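MlnE (Bacillus amyloliquefaciens subsp. plantarum, PDB 5D2E) holds, in this N-terminal piece, an NADP-binding B-type ketoreductase of the macrolactin assembly line, which probably reduces beta-keto groups of the growing polyketide. Local coordinates at residues K34-E39 with L255-K260; S408-L413 with D420-N425; L445-P450 with L495-G500. All blocks are in the same frame, centred on the assembly; numbering follows the deposited sequence.

Contact 1 (K34-E39 with L255-K260); sequences KTHLYE and LQRVKK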
loop_
_atom_site.group_PDB
_atom_site.type_symbol
_atom_site.label_atom_id
_atom_site.label_comp_id
_atom_site.label_asym_id
_atom_site.label_seq_id
_atom_site.Cartn_x
_atom_site.Cartn_y
_atom_site.Cartn_z
ATOM N N LYS A 34 -3.599 -24.998 -5.438
ATOM C CA LYS A 34 -2.498 -24.182 -4.976
ATOM C C LYS A 34 -2.779 -22.683 -5.013
ATOM O O LYS A 34 -2.010 -21.957 -4.429
ATOM C CB LYS A 34 -1.214 -24.462 -5.761
ATOM C CG LYS A 34 -0.804 -25.925 -5.800
ATOM C CD LYS A 34 -0.548 -26.489 -4.403
ATOM C CE LYS A 34 -0.317 -27.991 -4.441
ATOM N NZ LYS A 34 0.568 -28.273 -5.606
ATOM N N THR A 35 -3.819 -22.232 -5.724
ATOM C CA THR A 35 -4.048 -20.790 -5.904
ATOM C C THR A 35 -5.334 -20.420 -5.205
ATOM O O THR A 35 -6.384 -20.963 -5.496
ATOM C CB THR A 35 -4.148 -20.448 -7.372
ATOM O OG1 THR A 35 -2.987 -20.948 -8.008
ATOM C CG2 THR A 35 -4.162 -18.945 -7.610
ATOM N N HIS A 36 -5.249 -19.515 -4.253
ATOM C CA HIS A 36 -6.417 -19.124 -3.468
ATOM C C HIS A 36 -6.550 -17.556 -3.467
ATOM O O HIS A 36 -5.531 -16.839 -3.433
ATOM C CB HIS A 36 -6.233 -19.665 -2.042
ATOM C CG HIS A 36 -5.579 -21.015 -1.969
ATOM N ND1 HIS A 36 -6.294 -22.197 -2.075
ATOM C CD2 HIS A 36 -4.279 -21.375 -1.793
ATOM C CE1 HIS A 36 -5.454 -23.219 -2.001
ATOM N NE2 HIS A 36 -4.229 -22.754 -1.815
ATOM N N LEU A 37 -7.788 -17.059 -3.555
ATOM C CA LEU A 37 -8.065 -15.638 -3.437
ATOM C C LEU A 37 -8.560 -15.309 -2.027
ATOM O O LEU A 37 -9.282 -16.096 -1.406
ATOM C CB LEU A 37 -9.086 -15.217 -4.432
ATOM C CG LEU A 37 -8.937 -15.534 -5.904
ATOM C CD1 LEU A 37 -9.969 -14.679 -6.624
ATOM C CD2 LEU A 37 -7.586 -15.215 -6.451
ATOM N N TYR A 38 -8.099 -14.168 -1.516
ATOM C CA TYR A 38 -8.374 -13.693 -0.192
ATOM C C TYR A 38 -8.874 -12.213 -0.239
ATOM O O TYR A 38 -8.533 -11.448 -1.118
ATOM C CB TYR A 38 -7.096 -13.759 0.674
ATOM C CG TYR A 38 -6.595 -15.155 0.834
ATOM C CD1 TYR A 38 -5.886 -15.767 -0.191
ATOM C CD2 TYR A 38 -6.843 -15.862 1.950
ATOM C CE1 TYR A 38 -5.445 -17.056 -0.074
ATOM C CE2 TYR A 38 -6.411 -17.165 2.095
ATOM C CZ TYR A 38 -5.708 -17.755 1.082
ATOM O OH TYR A 38 -5.281 -19.052 1.210
ATOM N N GLU A 39 -9.708 -11.865 0.733
ATOM C CA GLU A 39 -10.214 -10.520 0.897
ATOM C C GLU A 39 -10.153 -10.146 2.364
ATOM O O GLU A 39 -10.165 -11.007 3.272
ATOM C CB GLU A 39 -11.650 -10.360 0.331
ATOM C CG GLU A 39 -12.674 -11.181 1.073
ATOM C CD GLU A 39 -13.993 -11.382 0.325
ATOM O OE1 GLU A 39 -14.308 -10.595 -0.573
ATOM O OE2 GLU A 39 -14.676 -12.416 0.611
ATOM N N LEU A 255 -7.107 -11.016 6.327
ATOM C CA LEU A 255 -7.374 -11.702 5.079
ATOM C C LEU A 255 -8.019 -13.020 5.368
ATOM O O LEU A 255 -7.615 -13.695 6.255
ATOM C CB LEU A 255 -6.088 -11.963 4.318
ATOM C CG LEU A 255 -5.545 -10.749 3.556
ATOM C CD1 LEU A 255 -4.220 -11.201 2.919
ATOM C CD2 LEU A 255 -6.491 -10.215 2.494
ATOM N N GLN A 256 -9.050 -13.361 4.616
ATOM C CA GLN A 256 -9.686 -14.660 4.728
ATOM C C GLN A 256 -10.031 -15.090 3.344
ATOM O O GLN A 256 -10.266 -14.234 2.445
ATOM C CB GLN A 256 -10.926 -14.570 5.585
ATOM C CG GLN A 256 -10.580 -14.455 7.073
ATOM C CD GLN A 256 -11.805 -14.432 7.952
ATOM O OE1 GLN A 256 -12.814 -15.070 7.652
ATOM N NE2 GLN A 256 -11.738 -13.684 9.042
ATOM N N ARG A 257 -10.104 -16.414 3.137
ATOM C CA ARG A 257 -10.427 -16.903 1.824
ATOM C C ARG A 257 -11.754 -16.340 1.333
ATOM O O ARG A 257 -12.701 -16.269 2.085
ATOM C CB ARG A 257 -10.436 -18.440 1.811
ATOM C CG ARG A 257 -9.914 -18.994 0.473
ATOM C CD ARG A 257 -9.263 -20.383 0.545
ATOM N NE ARG A 257 -9.852 -21.151 1.632
ATOM C CZ ARG A 257 -9.208 -21.600 2.709
ATOM N NH1 ARG A 257 -7.886 -21.449 2.860
ATOM N NH2 ARG A 257 -9.900 -22.248 3.634
ATOM N N VAL A 258 -11.853 -15.996 0.079
ATOM C CA VAL A 258 -13.151 -15.597 -0.482
ATOM C C VAL A 258 -14.185 -16.751 -0.482
ATOM O O VAL A 258 -13.812 -17.933 -0.489
ATOM C CB VAL A 258 -13.071 -15.052 -1.922
ATOM C CG1 VAL A 258 -12.147 -13.844 -1.994
ATOM C CG2 VAL A 258 -12.664 -16.118 -2.956
ATOM N N LYS A 259 -15.463 -16.374 -0.483
ATOM C CA LYS A 259 -16.575 -17.334 -0.481
ATOM C C LYS A 259 -16.907 -17.727 -1.914
ATOM O O LYS A 259 -16.623 -16.956 -2.857
ATOM C CB LYS A 259 -17.813 -16.714 0.191
ATOM C CG LYS A 259 -17.777 -16.705 1.711
ATOM C CD LYS A 259 -18.350 -15.456 2.372
ATOM C CE LYS A 259 -19.862 -15.400 2.429
ATOM N NZ LYS A 259 -20.362 -15.023 3.797
ATOM N N LYS A 260 -17.539 -18.882 -2.137
ATOM C CA LYS A 260 -18.221 -19.049 -3.465
ATOM C C LYS A 260 -19.651 -18.558 -3.347
ATOM O O LYS A 260 -19.934 -17.411 -3.747
ATOM C CB LYS A 260 -18.137 -20.449 -4.098
ATOM C CG LYS A 260 -17.464 -21.548 -3.289
ATOM C CD LYS A 260 -15.944 -21.487 -3.412
ATOM C CE LYS A 260 -15.265 -22.186 -2.246
ATOM N NZ LYS A 260 -15.497 -21.451 -0.965
HETATM O O HOH W 1 -16.350 -13.654 -0.830
#

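Contact 2 (S408-L413 with D420-N425); sequences SLSAVL and DYAFAN. With NAP (NADP nicotinamide-adenine-dinucleotide phosphate), chain B.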
loop_
_atom_site.group_PDB
_atom_site.type_symbol
_atom_site.label_atom_id
_atom_site.label_comp_id
_atom_site.label_asym_id
_atom_site.label_seq_id
_atom_site.Cartn_x
_atom_site.Cartn_y
_atom_site.Cartn_z
ATOM N N SER A 408 1.029 -5.996 -4.432
ATOM C CA SER A 408 1.885 -7.025 -3.965
ATOM C C SER A 408 1.395 -7.490 -2.637
ATOM O O SER A 408 0.918 -6.714 -1.801
ATOM C CB SER A 408 3.334 -6.476 -3.855
ATOM O OG SER A 408 4.157 -7.374 -3.136
ATOM N N LEU A 409 1.519 -8.786 -2.422
ATOM C CA LEU A 409 1.325 -9.392 -1.166
ATOM C C LEU A 409 2.244 -8.847 -0.066
ATOM O O LEU A 409 1.864 -8.904 1.114
ATOM C CB LEU A 409 1.444 -10.907 -1.292
ATOM C CG LEU A 409 0.963 -11.807 -0.167
ATOM C CD1 LEU A 409 -0.533 -11.628 0.071
ATOM C CD2 LEU A 409 1.299 -13.250 -0.542
ATOM N N SER A 410 3.364 -8.227 -0.433
ATOM C CA SER A 410 4.202 -7.509 0.511
ATOM C C SER A 410 3.457 -6.371 1.271
ATOM O O SER A 410 3.879 -5.994 2.349
ATOM C CB SER A 410 5.449 -6.966 -0.153
ATOM O OG SER A 410 5.173 -5.790 -0.928
ATOM N N ALA A 411 2.341 -5.873 0.708
ATOM C CA ALA A 411 1.546 -4.827 1.404
ATOM C C ALA A 411 0.896 -5.387 2.659
ATOM O O ALA A 411 0.589 -4.667 3.648
ATOM C CB ALA A 411 0.506 -4.226 0.443
ATOM N N VAL A 412 0.707 -6.682 2.663
ATOM C CA VAL A 412 0.013 -7.379 3.720
ATOM C C VAL A 412 0.894 -8.274 4.568
ATOM O O VAL A 412 0.696 -8.362 5.774
ATOM C CB VAL A 412 -1.189 -8.197 3.138
ATOM C CG1 VAL A 412 -1.832 -8.951 4.267
ATOM C CG2 VAL A 412 -2.241 -7.244 2.554
ATOM N N LEU A 413 1.868 -8.947 3.948
ATOM C CA LEU A 413 2.783 -9.792 4.659
ATOM C C LEU A 413 4.172 -9.361 4.180
ATOM O O LEU A 413 4.752 -9.963 3.246
ATOM C CB LEU A 413 2.518 -11.245 4.242
ATOM C CG LEU A 413 1.120 -11.844 4.457
ATOM C CD1 LEU A 413 0.940 -13.091 3.589
ATOM C CD2 LEU A 413 0.886 -12.164 5.927
ATOM N N ASP A 420 9.386 0.345 1.763
ATOM C CA ASP A 420 8.880 1.382 0.891
ATOM C C ASP A 420 8.066 0.758 -0.230
ATOM O O ASP A 420 7.007 1.278 -0.608
ATOM C CB ASP A 420 9.954 2.285 0.299
ATOM C CG ASP A 420 11.190 1.510 -0.238
ATOM O OD1 ASP A 420 11.308 0.295 0.030
ATOM O OD2 ASP A 420 11.995 2.126 -0.928
ATOM N N TYR A 421 8.502 -0.408 -0.687
ATOM C CA TYR A 421 7.745 -1.183 -1.705
ATOM C C TYR A 421 6.395 -1.623 -1.144
ATOM O O TYR A 421 5.359 -1.509 -1.821
ATOM C CB TYR A 421 8.577 -2.393 -2.161
ATOM C CG TYR A 421 7.990 -3.240 -3.259
ATOM C CD1 TYR A 421 7.972 -2.805 -4.590
ATOM C CD2 TYR A 421 7.530 -4.519 -2.985
ATOM C CE1 TYR A 421 7.437 -3.593 -5.606
ATOM C CE2 TYR A 421 7.014 -5.325 -4.003
ATOM C CZ TYR A 421 6.977 -4.855 -5.286
ATOM O OH TYR A 421 6.467 -5.682 -6.237
ATOM N N ALA A 422 6.393 -2.144 0.082
ATOM C CA ALA A 422 5.193 -2.581 0.761
ATOM C C ALA A 422 4.241 -1.386 0.913
ATOM O O ALA A 422 3.060 -1.499 0.582
ATOM C CB ALA A 422 5.537 -3.187 2.095
ATOM N N PHE A 423 4.783 -0.230 1.332
ATOM C CA PHE A 423 4.003 0.999 1.453
ATOM C C PHE A 423 3.380 1.405 0.105
ATOM O O PHE A 423 2.187 1.731 0.033
ATOM C CB PHE A 423 4.889 2.129 1.987
ATOM C CG PHE A 423 4.247 3.479 1.924
ATOM C CD1 PHE A 423 3.409 3.883 2.952
ATOM C CD2 PHE A 423 4.389 4.280 0.845
ATOM C CE1 PHE A 423 2.799 5.104 2.945
ATOM C CE2 PHE A 423 3.706 5.496 0.773
ATOM C CZ PHE A 423 2.934 5.911 1.849
ATOM N N ALA A 424 4.213 1.459 -0.940
ATOM C CA ALA A 424 3.763 1.898 -2.239
ATOM C C ALA A 424 2.566 1.020 -2.753
ATOM O O ALA A 424 1.556 1.528 -3.253
ATOM C CB ALA A 424 4.890 1.922 -3.214
ATOM N N ASN A 425 2.664 -0.283 -2.566
ATOM C CA ASN A 425 1.637 -1.156 -3.001
ATOM C C ASN A 425 0.398 -0.947 -2.120
ATOM O O ASN A 425 -0.723 -0.902 -2.621
ATOM C CB ASN A 425 2.120 -2.587 -2.991
ATOM C CG ASN A 425 3.002 -2.879 -4.232
ATOM O OD1 ASN A 425 2.506 -2.899 -5.345
ATOM N ND2 ASN A 425 4.310 -2.998 -4.026
HETATM P PA NAP B . 9.210 -5.612 -14.320
HETATM O O1A NAP B . 9.447 -6.655 -15.445
HETATM O O2A NAP B . 10.312 -4.718 -13.781
HETATM O O5B NAP B . 8.121 -4.630 -14.980
HETATM C C5B NAP B . 7.816 -3.400 -14.335
HETATM C C4B NAP B . 7.895 -2.383 -15.447
HETATM O O4B NAP B . 7.592 -1.091 -14.879
HETATM C C3B NAP B . 9.296 -2.235 -16.101
HETATM O O3B NAP B . 9.269 -2.694 -17.457
HETATM C C2B NAP B . 9.568 -0.722 -16.078
HETATM O O2B NAP B . 10.088 -0.280 -17.301
HETATM C C1B NAP B . 8.178 -0.136 -15.736
HETATM N N9A NAP B . 8.218 1.119 -14.997
HETATM C C8A NAP B . 8.861 1.382 -13.794
HETATM N N7A NAP B . 8.719 2.706 -13.437
HETATM C C5A NAP B . 7.922 3.269 -14.367
HETATM C C6A NAP B . 7.387 4.590 -14.606
HETATM N N6A NAP B . 7.658 5.564 -13.677
HETATM N N1A NAP B . 6.650 4.812 -15.786
HETATM C C2A NAP B . 6.419 3.805 -16.648
HETATM N N3A NAP B . 6.894 2.539 -16.484
HETATM C C4A NAP B . 7.628 2.228 -15.410
HETATM O O3 NAP B . 8.478 -6.309 -13.039
HETATM P PN NAP B . 7.308 -7.432 -13.079
HETATM O O1N NAP B . 7.803 -8.709 -12.423
HETATM O O2N NAP B . 6.672 -7.311 -14.439
HETATM O O5D NAP B . 6.163 -6.897 -12.070
HETATM C C5D NAP B . 5.221 -5.941 -12.637
HETATM C C4D NAP B . 4.273 -5.370 -11.574
HETATM O O4D NAP B . 3.657 -6.389 -10.800
HETATM C C3D NAP B . 5.075 -4.506 -10.591
HETATM O O3D NAP B . 4.350 -3.317 -10.333
HETATM C C2D NAP B . 5.244 -5.371 -9.356
HETATM O O2D NAP B . 5.412 -4.583 -8.144
HETATM C C1D NAP B . 3.991 -6.294 -9.383
HETATM N N1N NAP B . 4.298 -7.586 -8.717
HETATM C C2N NAP B . 5.092 -8.538 -9.329
HETATM C C3N NAP B . 5.426 -9.775 -8.746
HETATM C C7N NAP B . 6.308 -10.830 -9.470
HETATM O O7N NAP B . 6.633 -11.874 -8.897
HETATM N N7N NAP B . 6.734 -10.685 -10.733
HETATM C C4N NAP B . 4.941 -10.019 -7.453
HETATM C C5N NAP B . 4.173 -9.036 -6.816
HETATM C C6N NAP B . 3.840 -7.834 -7.469
HETATM P P2B NAP B . 11.004 1.073 -17.480
HETATM O O1X NAP B . 12.241 0.954 -16.601
HETATM O O2X NAP B . 11.304 1.146 -19.011
HETATM O O3X NAP B . 10.134 2.209 -17.015
#

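Contact 3 (L445-P450 with L495-G500); sequences LSINWP and LAVISG. With NAP (NADP nicotinamide-adenine-dinucleotide phosphate), chain B.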
loop_
_atom_site.group_PDB
_atom_site.type_symbol
_atom_site.label_atom_id
_atom_site.label_comp_id
_atom_site.label_asym_id
_atom_site.label_seq_id
_atom_site.Cartn_x
_atom_site.Cartn_y
_atom_site.Cartn_z
ATOM N N LEU A 445 -9.912 -2.319 -9.109
ATOM C CA LEU A 445 -9.413 -3.469 -8.391
ATOM C C LEU A 445 -7.910 -3.327 -8.176
ATOM O O LEU A 445 -7.190 -2.893 -9.079
ATOM C CB LEU A 445 -9.660 -4.708 -9.212
ATOM C CG LEU A 445 -9.051 -5.999 -8.714
ATOM C CD1 LEU A 445 -9.623 -6.445 -7.391
ATOM C CD2 LEU A 445 -9.229 -7.121 -9.719
ATOM N N SER A 446 -7.470 -3.635 -6.961
ATOM C CA SER A 446 -6.088 -3.790 -6.663
ATOM C C SER A 446 -5.898 -5.252 -6.334
ATOM O O SER A 446 -6.594 -5.773 -5.470
ATOM C CB SER A 446 -5.664 -2.953 -5.424
ATOM O OG SER A 446 -4.222 -3.020 -5.211
ATOM N N ILE A 447 -4.910 -5.894 -7.002
ATOM C CA ILE A 447 -4.588 -7.289 -6.745
ATOM C C ILE A 447 -3.246 -7.432 -6.025
ATOM O O ILE A 447 -2.227 -6.995 -6.558
ATOM C CB ILE A 447 -4.508 -8.108 -8.050
ATOM C CG1 ILE A 447 -5.801 -8.000 -8.823
ATOM C CG2 ILE A 447 -4.148 -9.553 -7.720
ATOM C CD1 ILE A 447 -5.753 -8.544 -10.265
ATOM N N ASN A 448 -3.249 -8.010 -4.828
ATOM C CA ASN A 448 -2.009 -8.217 -4.117
ATOM C C ASN A 448 -1.395 -9.580 -4.621
ATOM O O ASN A 448 -1.701 -10.686 -4.085
ATOM C CB ASN A 448 -2.236 -8.317 -2.668
ATOM C CG ASN A 448 -2.856 -7.045 -2.064
ATOM O OD1 ASN A 448 -4.035 -7.037 -1.770
ATOM N ND2 ASN A 448 -2.042 -6.032 -1.818
ATOM N N TRP A 449 -0.592 -9.451 -5.651
ATOM C CA TRP A 449 0.109 -10.615 -6.217
ATOM C C TRP A 449 1.262 -11.143 -5.342
ATOM O O TRP A 449 2.011 -10.367 -4.776
ATOM C CB TRP A 449 0.741 -10.220 -7.519
ATOM C CG TRP A 449 -0.165 -9.887 -8.627
ATOM C CD1 TRP A 449 -0.203 -8.684 -9.305
ATOM C CD2 TRP A 449 -1.141 -10.720 -9.257
ATOM N NE1 TRP A 449 -1.121 -8.741 -10.276
ATOM C CE2 TRP A 449 -1.714 -9.974 -10.289
ATOM C CE3 TRP A 449 -1.570 -12.042 -9.069
ATOM C CZ2 TRP A 449 -2.693 -10.507 -11.170
ATOM C CZ3 TRP A 449 -2.519 -12.598 -9.985
ATOM C CH2 TRP A 449 -3.119 -11.798 -10.974
ATOM N N PRO A 450 1.391 -12.466 -5.232
ATOM C CA PRO A 450 2.575 -13.061 -4.689
ATOM C C PRO A 450 3.661 -13.138 -5.785
ATOM O O PRO A 450 3.480 -12.600 -6.897
ATOM C CB PRO A 450 2.077 -14.429 -4.287
ATOM C CG PRO A 450 1.223 -14.777 -5.462
ATOM C CD PRO A 450 0.598 -13.473 -5.934
ATOM N N LEU A 495 -8.194 -7.737 -3.733
ATOM C CA LEU A 495 -8.060 -9.179 -3.572
ATOM C C LEU A 495 -6.581 -9.563 -3.536
ATOM O O LEU A 495 -5.794 -9.001 -4.277
ATOM C CB LEU A 495 -8.766 -9.923 -4.730
ATOM C CG LEU A 495 -10.318 -9.879 -4.692
ATOM C CD1 LEU A 495 -10.849 -10.359 -6.017
ATOM C CD2 LEU A 495 -10.870 -10.741 -3.568
ATOM N N ALA A 496 -6.235 -10.435 -2.605
ATOM C CA ALA A 496 -4.905 -11.006 -2.494
ATOM C C ALA A 496 -4.891 -12.432 -3.078
ATOM O O ALA A 496 -5.770 -13.223 -2.838
ATOM C CB ALA A 496 -4.449 -11.067 -1.101
ATOM N N VAL A 497 -3.820 -12.727 -3.798
ATOM C CA VAL A 497 -3.624 -14.032 -4.414
ATOM C C VAL A 497 -2.447 -14.650 -3.698
ATOM O O VAL A 497 -1.393 -14.041 -3.632
ATOM C CB VAL A 497 -3.356 -13.946 -5.917
ATOM C CG1 VAL A 497 -3.121 -15.370 -6.466
ATOM C CG2 VAL A 497 -4.476 -13.258 -6.720
ATOM N N ILE A 498 -2.669 -15.807 -3.077
ATOM C CA ILE A 498 -1.655 -16.546 -2.364
ATOM C C ILE A 498 -1.578 -18.003 -2.929
ATOM O O ILE A 498 -2.586 -18.710 -3.047
ATOM C CB ILE A 498 -1.901 -16.575 -0.855
ATOM C CG1 ILE A 498 -2.235 -15.149 -0.334
ATOM C CG2 ILE A 498 -0.648 -17.081 -0.158
ATOM C CD1 ILE A 498 -2.494 -15.149 1.135
ATOM N N SER A 499 -0.356 -18.398 -3.267
ATOM C CA SER A 499 -0.058 -19.679 -3.958
ATOM C C SER A 499 0.674 -20.628 -2.974
ATOM O O SER A 499 1.752 -20.300 -2.455
ATOM C CB SER A 499 0.767 -19.382 -5.211
ATOM O OG SER A 499 1.178 -20.581 -5.837
ATOM N N GLY A 500 0.053 -21.765 -2.710
ATOM C CA GLY A 500 0.581 -22.772 -1.803
ATOM C C GLY A 500 -0.480 -23.654 -1.174
ATOM O O GLY A 500 -1.620 -23.752 -1.663
HETATM P PA NAP B . 9.210 -5.612 -14.320
HETATM O O1A NAP B . 9.447 -6.655 -15.445
HETATM O O2A NAP B . 10.312 -4.718 -13.781
HETATM O O5B NAP B . 8.121 -4.630 -14.980
HETATM C C5B NAP B . 7.816 -3.400 -14.335
HETATM C C4B NAP B . 7.895 -2.383 -15.447
HETATM O O4B NAP B . 7.592 -1.091 -14.879
HETATM C C3B NAP B . 9.296 -2.235 -16.101
HETATM O O3B NAP B . 9.269 -2.694 -17.457
HETATM C C2B NAP B . 9.568 -0.722 -16.078
HETATM O O2B NAP B . 10.088 -0.280 -17.301
HETATM C C1B NAP B . 8.178 -0.136 -15.736
HETATM N N9A NAP B . 8.218 1.119 -14.997
HETATM C C8A NAP B . 8.861 1.382 -13.794
HETATM N N7A NAP B . 8.719 2.706 -13.437
HETATM C C5A NAP B . 7.922 3.269 -14.367
HETATM C C6A NAP B . 7.387 4.590 -14.606
HETATM N N6A NAP B . 7.658 5.564 -13.677
HETATM N N1A NAP B . 6.650 4.812 -15.786
HETATM C C2A NAP B . 6.419 3.805 -16.648
HETATM N N3A NAP B . 6.894 2.539 -16.484
HETATM C C4A NAP B . 7.628 2.228 -15.410
HETATM O O3 NAP B . 8.478 -6.309 -13.039
HETATM P PN NAP B . 7.308 -7.432 -13.079
HETATM O O1N NAP B . 7.803 -8.709 -12.423
HETATM O O2N NAP B . 6.672 -7.311 -14.439
HETATM O O5D NAP B . 6.163 -6.897 -12.070
HETATM C C5D NAP B . 5.221 -5.941 -12.637
HETATM C C4D NAP B . 4.273 -5.370 -11.574
HETATM O O4D NAP B . 3.657 -6.389 -10.800
HETATM C C3D NAP B . 5.075 -4.506 -10.591
HETATM O O3D NAP B . 4.350 -3.317 -10.333
HETATM C C2D NAP B . 5.244 -5.371 -9.356
HETATM O O2D NAP B . 5.412 -4.583 -8.144
HETATM C C1D NAP B . 3.991 -6.294 -9.383
HETATM N N1N NAP B . 4.298 -7.586 -8.717
HETATM C C2N NAP B . 5.092 -8.538 -9.329
HETATM C C3N NAP B . 5.426 -9.775 -8.746
HETATM C C7N NAP B . 6.308 -10.830 -9.470
HETATM O O7N NAP B . 6.633 -11.874 -8.897
HETATM N N7N NAP B . 6.734 -10.685 -10.733
HETATM C C4N NAP B . 4.941 -10.019 -7.453
HETATM C C5N NAP B . 4.173 -9.036 -6.816
HETATM C C6N NAP B . 3.840 -7.834 -7.469
HETATM P P2B NAP B . 11.004 1.073 -17.480
HETATM O O1X NAP B . 12.241 0.954 -16.601
HETATM O O2X NAP B . 11.304 1.146 -19.011
HETATM O O3X NAP B . 10.134 2.209 -17.015
#

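Contact 1 (K34-E39 with L255-K260)
Glu39 and Gln256 exchange two backbone hydrogen bonds, Glu39 N to Gln256 O at 3.0 Å and Gln256 N to Glu39 O at 2.9 Å, which identifies an antiparallel hydrogen-bonded pair. Beyond the adjoining non-hydrogen-bonded pair Tyr38-Arg257, Val258 N gives a third bond to Leu37 O, 3.0 Å long and nearly straight at the hydrogen (171°). A water accepts from Lys259 N at 2.9 Å and lies doubtfully close to Glu39 OE2. With CG between the backbone N and the carbonyl carbon (chi1 65°) and the chain extended beyond it, the Glu39 side chain crosses Val258 at about a right angle, its CD 3.9 Å from Val258 CG1; the other methyl, Val258 CG2, lies 4.0 Å from Leu37 CB. Tyr38 and Arg257 run alongside each other. Arg257 CG rides 4.2 Å above the Tyr38 ring plane, offset toward the rim, while the guanidinium is turned 71° from the ring, and Leu255 CD2 packs 4.0 Å from Tyr38 CB. Strand 35-46 thus joins strand 249-257 and, antiparallel again, strand 494-499 of the Rossmann-type sheet, consistent with the two-part build of polyketide ketoreductases; helix 477-488 covers Leu37 and helix 502-509 covers His36 and Tyr38.

Contact 2 (S408-L413 with D420-N425)
Ser408 and Ser410 both bring hydroxyl oxygens to the Tyr421 ring, yet no hydrogen bond joins the two segments: Ser410 OG lies 3.4 Å from Tyr421 CD2 and Ser408 OG 3.6 Å from Tyr421 CE2. This is the nucleotide-binding site of a Rossmann-type ketoreductase, and Ser408, Tyr421 and Asn425, with Lys384 bonded to Asn425 OD1, are consistent with the Ser-Tyr-Lys-Asn active site of short-chain dehydrogenase relatives. The serine hydroxyls are bonded to each other, Ser408 OG to Ser410 OG at 2.9 Å. One helical turn on from Tyr421, the Asn425 amide folds back over one face of the tyrosine, its ND2 3.3 Å from the ring plane and over the centre. The same ND2 bonds to Tyr421 O at 2.9 Å, from 45° out of the carbonyl plane, while Asn425 N reaches that oxygen from the opposite face, so two donors grip one carbonyl. With OD1 held by Lys384 as well, the amide's rotation is fixed. Packing completes the contact: Asn425 ND2 lies 3.6 Å from Ser408 CB, and Ala422 CB is pressed to 3.3 Å from Ser410 O. Placing CG anti to the backbone N (chi1 -176°) sends the Tyr421 ring out from helix 419-437 to the cofactor, whose nicotinamide-ribose hydroxyl O2D lies near the ring plane; their hydrogen bond is doubtfully short, with Tyr421 OH 2.4 Å from O2D.

Contact 3 (L445-P450 with L495-G500)
Val497 lies side by side with both Ile447 and Trp449, all pointing the same way, and one methyl serves both neighbours. Its CG1 is anti to the backbone N (chi1 178°), which brings CG2 to 3.9 Å from Ile447 CG2 and equally 3.9 Å from Trp449 CZ3. Ile447 CG2 in turn sits over the centre of the Trp449 ring system, 3.5 Å above its plane, so a methyl lies on one face of the indole, and Val497 CG2 meets the ring obliquely. Asn448 and Ala496 project to the other side of the sheet, their CB atoms 3.9 Å apart. Both polar atoms of Asn448 have partners outside the two segments: OD1 accepts from Gln494 NE2, and ND2 donates to Asp429 OD2 and Ser408 O. Such a parallel pair is what the Rossmann-type sheet of short-chain dehydrogenases has at its C-terminal side, and here strand 443-453 runs between strands 402-408 and 494-499. The register is set by Leu495 N bonding to Ser446 O, Asn448 N to Leu495 O at 2.8 Å, and Val497 N to Asn448 O at 3.0 Å, the last almost linear at the hydrogen (177°). Asn448 is also the centre of an inverse gamma turn, closed by a weak bond from Trp449 N to Ile447 O. Past this turn the pairing gives way to packing, because Pro450 has no N-H: its CD instead lies 3.1 Å from Val497 O. Pro450 O faces the cofactor, 3.0 Å from nicotinamide C4N.

Overall arrangement
Contacts 1 and 3 share a sheet, since strands 35-46 and 494-499 are neighbours in it, their centres about 9 Å apart; Lys34 and His36 both reach Gly500 through probable hydrogen bonds. Contact 1 is partly buried and includes exposed charged residues and a bridging water, whereas contacts 2 and 3 are buried and border NADP. Backbone hydrogen bonds order contacts 1 and 3, antiparallel and parallel respectively; contact 2 has none across its segments and relies on close packing of small side chains, a tyrosine ring and an asparagine amide. Leu409 N with Trp449 O, and Ser408 O with Asn448 ND2, tie contact 2 to contact 3, while Leu255 packs on Val412 between contacts 1 and 2.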